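Hyaluronoglucosaminidase (Apis mellifera, PDB 1FCQ) hydrolyses hyaluronan as a glycosidase family 56 enzyme built on a seven-stranded (beta/alpha) TIM barrel, and is a major allergen of bee venom. Local coordinates at residues A[17-22]-A[305-310]; A[118-123]-A[203-208]. All blocks are in the same frame, centred on the assembly; numbering follows the deposited sequence.

Contact 1 of 2, residues A[17-22]-A[305-310]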
# COMPACT_ATOMS: atom_id res chain seq x y z
N VAL A 17 5.89 4.77 -11.09
CA VAL A 17 7.26 5.24 -10.79
C VAL A 17 7.23 6.73 -11.10
O VAL A 17 6.70 7.10 -12.16
CB VAL A 17 8.27 4.50 -11.68
CG1 VAL A 17 9.68 5.04 -11.44
CG2 VAL A 17 8.29 3.00 -11.44
N PRO A 18 7.82 7.59 -10.30
CA PRO A 18 7.74 9.03 -10.49
C PRO A 18 8.73 9.59 -11.49
O PRO A 18 9.44 10.54 -11.19
CB PRO A 18 7.95 9.59 -9.09
CG PRO A 18 8.85 8.60 -8.45
CD PRO A 18 8.43 7.25 -8.99
N THR A 19 8.67 9.05 -12.69
CA THR A 19 9.54 9.49 -13.78
C THR A 19 9.20 10.88 -14.23
O THR A 19 10.01 11.50 -14.93
CB THR A 19 9.53 8.47 -14.93
OG1 THR A 19 8.19 8.05 -15.22
CG2 THR A 19 10.36 7.25 -14.53
N PHE A 20 8.11 11.52 -13.78
CA PHE A 20 7.87 12.92 -14.10
C PHE A 20 9.05 13.79 -13.68
O PHE A 20 9.33 14.80 -14.33
CB PHE A 20 6.57 13.42 -13.44
CG PHE A 20 6.70 13.62 -11.96
CD1 PHE A 20 7.05 14.85 -11.44
CD2 PHE A 20 6.46 12.58 -11.08
CE1 PHE A 20 7.19 15.04 -10.08
CE2 PHE A 20 6.58 12.76 -9.71
CZ PHE A 20 6.94 14.00 -9.21
N MET A 21 9.78 13.40 -12.65
CA MET A 21 10.94 14.11 -12.13
C MET A 21 12.09 14.12 -13.14
O MET A 21 13.02 14.92 -12.98
CB MET A 21 11.45 13.45 -10.84
CG MET A 21 10.32 13.18 -9.85
SD MET A 21 10.86 12.17 -8.45
CE MET A 21 12.05 13.33 -7.76
N CYS A 22 12.06 13.26 -14.14
CA CYS A 22 13.11 13.20 -15.16
C CYS A 22 12.78 13.99 -16.41
O CYS A 22 13.61 14.14 -17.32
CB CYS A 22 13.30 11.73 -15.57
SG CYS A 22 13.70 10.64 -14.18
N ASP A 305 13.26 9.66 -4.31
CA ASP A 305 14.68 9.77 -3.99
C ASP A 305 15.60 9.01 -4.93
O ASP A 305 16.80 9.31 -4.96
CB ASP A 305 14.92 9.23 -2.57
CG ASP A 305 14.09 9.91 -1.51
OD1 ASP A 305 13.75 11.11 -1.68
OD2 ASP A 305 13.78 9.25 -0.49
N ASP A 306 15.11 8.02 -5.67
CA ASP A 306 15.93 7.22 -6.55
C ASP A 306 16.04 7.75 -7.97
O ASP A 306 16.78 7.14 -8.76
CB ASP A 306 15.43 5.76 -6.55
CG ASP A 306 15.58 5.12 -5.18
OD1 ASP A 306 16.21 5.78 -4.32
OD2 ASP A 306 15.08 4.01 -4.92
N ILE A 307 15.33 8.81 -8.33
CA ILE A 307 15.35 9.36 -9.67
C ILE A 307 15.12 10.87 -9.66
O ILE A 307 14.27 11.42 -10.36
CB ILE A 307 14.28 8.74 -10.58
CG1 ILE A 307 12.97 8.54 -9.80
CG2 ILE A 307 14.74 7.43 -11.20
CD1 ILE A 307 11.85 8.09 -10.72
N ASN A 308 15.87 11.55 -8.78
CA ASN A 308 15.69 12.99 -8.63
C ASN A 308 16.88 13.79 -9.15
O ASN A 308 17.07 14.94 -8.77
CB ASN A 308 15.39 13.31 -7.17
CG ASN A 308 16.42 12.80 -6.20
OD1 ASN A 308 17.41 12.16 -6.56
ND2 ASN A 308 16.20 13.07 -4.91
N THR A 309 17.72 13.14 -9.94
CA THR A 309 18.85 13.77 -10.59
C THR A 309 18.89 13.20 -12.01
O THR A 309 18.42 12.08 -12.22
CB THR A 309 20.25 13.57 -9.99
OG1 THR A 309 20.68 12.22 -10.16
CG2 THR A 309 20.32 13.94 -8.52
N LYS A 310 19.54 13.94 -12.91
CA LYS A 310 19.63 13.43 -14.28
C LYS A 310 20.33 12.09 -14.32
O LYS A 310 19.91 11.16 -15.00
CB LYS A 310 20.31 14.45 -15.20
CG LYS A 310 20.30 14.02 -16.66
CD LYS A 310 20.62 15.18 -17.59
CE LYS A 310 20.51 14.70 -19.03
NZ LYS A 310 20.61 15.82 -20.00

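Contact 2 of 2, residues A[118-123]-A[203-208]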
# COMPACT_ATOMS: atom_id res chain seq x y z
N ILE A 118 -6.20 -3.40 13.16
CA ILE A 118 -6.25 -4.56 14.04
C ILE A 118 -5.18 -4.29 15.12
O ILE A 118 -3.98 -4.23 14.88
CB ILE A 118 -5.95 -5.91 13.38
CG1 ILE A 118 -6.91 -6.20 12.23
CG2 ILE A 118 -5.99 -7.03 14.42
CD1 ILE A 118 -8.37 -6.34 12.63
N PHE A 119 -5.67 -4.14 16.36
CA PHE A 119 -4.79 -3.79 17.48
C PHE A 119 -3.58 -4.70 17.57
O PHE A 119 -2.43 -4.26 17.66
CB PHE A 119 -5.60 -3.90 18.77
CG PHE A 119 -4.95 -3.40 20.03
CD1 PHE A 119 -4.87 -2.04 20.26
CD2 PHE A 119 -4.46 -4.28 20.98
CE1 PHE A 119 -4.28 -1.54 21.42
CE2 PHE A 119 -3.88 -3.79 22.15
CZ PHE A 119 -3.80 -2.42 22.35
N ARG A 120 -3.82 -6.01 17.52
CA ARG A 120 -2.77 -6.99 17.64
C ARG A 120 -1.65 -6.88 16.63
O ARG A 120 -0.48 -7.13 16.96
CB ARG A 120 -3.38 -8.40 17.56
CG ARG A 120 -2.33 -9.49 17.80
CD ARG A 120 -3.00 -10.85 17.55
NE ARG A 120 -3.10 -11.04 16.10
CZ ARG A 120 -2.23 -11.57 15.27
NH1 ARG A 120 -1.08 -12.08 15.69
NH2 ARG A 120 -2.51 -11.61 13.97
N GLN A 121 -1.93 -6.43 15.40
CA GLN A 121 -0.92 -6.33 14.36
C GLN A 121 0.01 -5.15 14.47
O GLN A 121 0.94 -5.01 13.66
CB GLN A 121 -1.60 -6.34 12.99
CG GLN A 121 -2.28 -7.66 12.68
CD GLN A 121 -3.14 -7.62 11.43
OE1 GLN A 121 -4.15 -8.32 11.30
NE2 GLN A 121 -2.71 -6.77 10.52
N ASN A 122 -0.21 -4.25 15.42
CA ASN A 122 0.71 -3.13 15.64
C ASN A 122 1.89 -3.60 16.49
O ASN A 122 2.07 -3.22 17.66
CB ASN A 122 -0.07 -1.97 16.27
CG ASN A 122 -1.06 -1.44 15.23
OD1 ASN A 122 -0.61 -0.75 14.32
ND2 ASN A 122 -2.33 -1.78 15.40
N TRP A 123 2.76 -4.40 15.88
CA TRP A 123 3.92 -4.97 16.51
C TRP A 123 5.19 -4.16 16.22
O TRP A 123 5.23 -3.26 15.40
CB TRP A 123 4.25 -6.37 16.00
CG TRP A 123 3.26 -7.47 16.05
CD1 TRP A 123 2.80 -8.13 17.15
CD2 TRP A 123 2.61 -8.09 14.92
NE1 TRP A 123 1.89 -9.09 16.79
CE2 TRP A 123 1.76 -9.09 15.43
CE3 TRP A 123 2.65 -7.89 13.54
CZ2 TRP A 123 0.97 -9.89 14.60
CZ3 TRP A 123 1.87 -8.68 12.72
CH2 TRP A 123 1.04 -9.67 13.25
N ALA A 203 -1.44 -17.35 10.43
CA ALA A 203 -2.84 -17.80 10.50
C ALA A 203 -3.78 -16.83 11.18
O ALA A 203 -4.91 -16.64 10.67
CB ALA A 203 -2.85 -19.13 11.26
N THR A 204 -3.35 -16.21 12.28
CA THR A 204 -4.26 -15.28 12.96
C THR A 204 -4.57 -14.10 12.06
O THR A 204 -5.72 -13.66 12.05
CB THR A 204 -3.73 -14.86 14.34
OG1 THR A 204 -3.58 -16.08 15.11
CG2 THR A 204 -4.73 -13.96 15.04
N THR A 205 -3.59 -13.63 11.30
CA THR A 205 -3.80 -12.54 10.34
C THR A 205 -4.80 -12.94 9.27
O THR A 205 -5.65 -12.14 8.87
CB THR A 205 -2.46 -12.13 9.70
OG1 THR A 205 -1.68 -11.46 10.71
CG2 THR A 205 -2.67 -11.18 8.52
N MET A 206 -4.78 -14.21 8.84
CA MET A 206 -5.76 -14.65 7.85
C MET A 206 -7.16 -14.49 8.44
O MET A 206 -8.05 -14.02 7.76
CB MET A 206 -5.51 -16.08 7.38
CG MET A 206 -4.17 -16.18 6.64
SD MET A 206 -4.02 -17.84 5.96
CE MET A 206 -4.22 -18.85 7.39
N GLN A 207 -7.31 -14.91 9.70
CA GLN A 207 -8.60 -14.81 10.37
C GLN A 207 -9.04 -13.35 10.53
O GLN A 207 -10.20 -13.02 10.25
CB GLN A 207 -8.57 -15.47 11.74
CG GLN A 207 -8.08 -16.91 11.76
CD GLN A 207 -8.22 -17.55 13.12
OE1 GLN A 207 -7.37 -17.39 14.00
NE2 GLN A 207 -9.30 -18.28 13.37
N GLU A 208 -8.10 -12.49 10.92
CA GLU A 208 -8.40 -11.07 11.05
C GLU A 208 -8.73 -10.47 9.69
O GLU A 208 -9.64 -9.64 9.59
CB GLU A 208 -7.24 -10.36 11.75
CG GLU A 208 -7.18 -10.83 13.21
CD GLU A 208 -5.81 -10.58 13.82
OE1 GLU A 208 -4.84 -10.27 13.09
OE2 GLU A 208 -5.72 -10.72 15.06

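Contact 1 of 2, residues A[17-22]-A[305-310]
Ile307 drives its side chain into the bend of residues 17-22, and apolar contact makes up most of what joins the two loops. Its methyl CD1 lies 3.8 Å from Val17 CG1 and 3.8 Å from Pro18 CG; the Ile307 side chain crosses those of Val17 and Pro18 at about a right angle. The same methyl also rests against the backbone, 3.5 Å from Pro18 O. With CG1 of Ile307 placed between its own backbone N and carbonyl carbon (chi1 40°) and CD1 extended beyond it (chi2 173°), the branch reaches the inverse gamma turn centred on Pro18. Phe316 of helix 310-328 also touches Ile307, Val17 and Thr19.

Sulfur-bearing side chains supply the remaining apolar contacts: Cys22 SG stands 4.1 Å from Ile307 CB, and Met21, bent at chi3 (64°), brings CE to 3.4 Å from Asn308 CB, the two side chains running side by side in the same direction.

No hydrogen bond spans the two segments. Ile307 O is buried here without a polar partner, and Met21 CB approaches it to 3.5 Å. Polar ends are satisfied outside: Thr19 OG1 bonds to Asp44 and Trp15, while Asn308 OD1 accepts a hydrogen bond from Lys312 NZ. Thr309 N-caps the following helix through OG1 and the backbone N of Lys312.

The covalent tie is the disulfide from Cys22 to Cys313 on helix 310-328. Together these contacts join the loops that follow strands 12-16 and 297-301, neighbouring parallel strands of the TIM barrel, in a disulfide-linked pair of beta-to-alpha loops.

Contact 2 of 2, residues A[118-123]-A[203-208]
A side-on arginine-glutamate salt bridge joins the loop that follows barrel strand 107-111 to helix 203-210. Arg120 presents NE and NH2 to the two carboxylate oxygens of Glu208. NE reaches OE2 at 2.8 Å, on the syn side and near the carboxylate plane. NH2 meets OE1 at 2.8 Å with a nearly straight N-H...O angle of 170°, but comes from above that plane, the guanidinium and carboxylate planes being turned 41° apart. Arg120 starts with CG anti to its backbone nitrogen (chi1 -175°) and bends at chi3, which turns the NE edge to the acid.

Thr204 CG2 covers one guanidinium face, 3.5 Å from Arg120 CZ and offset toward the rim. Arg120 NH2 has a second acidic partner in Glu202, which is also hydrogen-bonded to Thr205 OG1; the guanidinium is thus shared between two carboxylates and probably offsets part of their negative charge. The buried carboxylate of Glu208 is packed against Ile118, whose CG2 lies 3.6 Å from Glu208 CD, and Gln121 CG approaches Glu208 OE1 to 3.7 Å. Gln121 CA lies over the centre of the Trp123 ring, which meets Tyr190 edge-to-face.

Partly buried and two-pronged, this is a bidentate salt bridge between a beta-to-alpha loop and a helix of the TIM-barrel fold.

Contacts 1 and 2 sit on opposite sides of the centre of the chain, their centres 36 Å apart and their nearest atoms about 22 Å apart, so they do not touch. Along the sequence, both segments of contact 2 fall between 17-22 and 305-310. Contact 1 brings together loops from near the two ends of the modelled chain, after the adjacent strands 12-16 and 297-301 of the four-stranded parallel sheet. In contact 2 the loop after strand 107-111 meets helix 203-210, which follows strand 180-183, the neighbour of 107-111 in the three-stranded parallel sheet. Each contact thus joins segments following adjacent strands, one chiefly apolar and disulfide-linked, the other ionic.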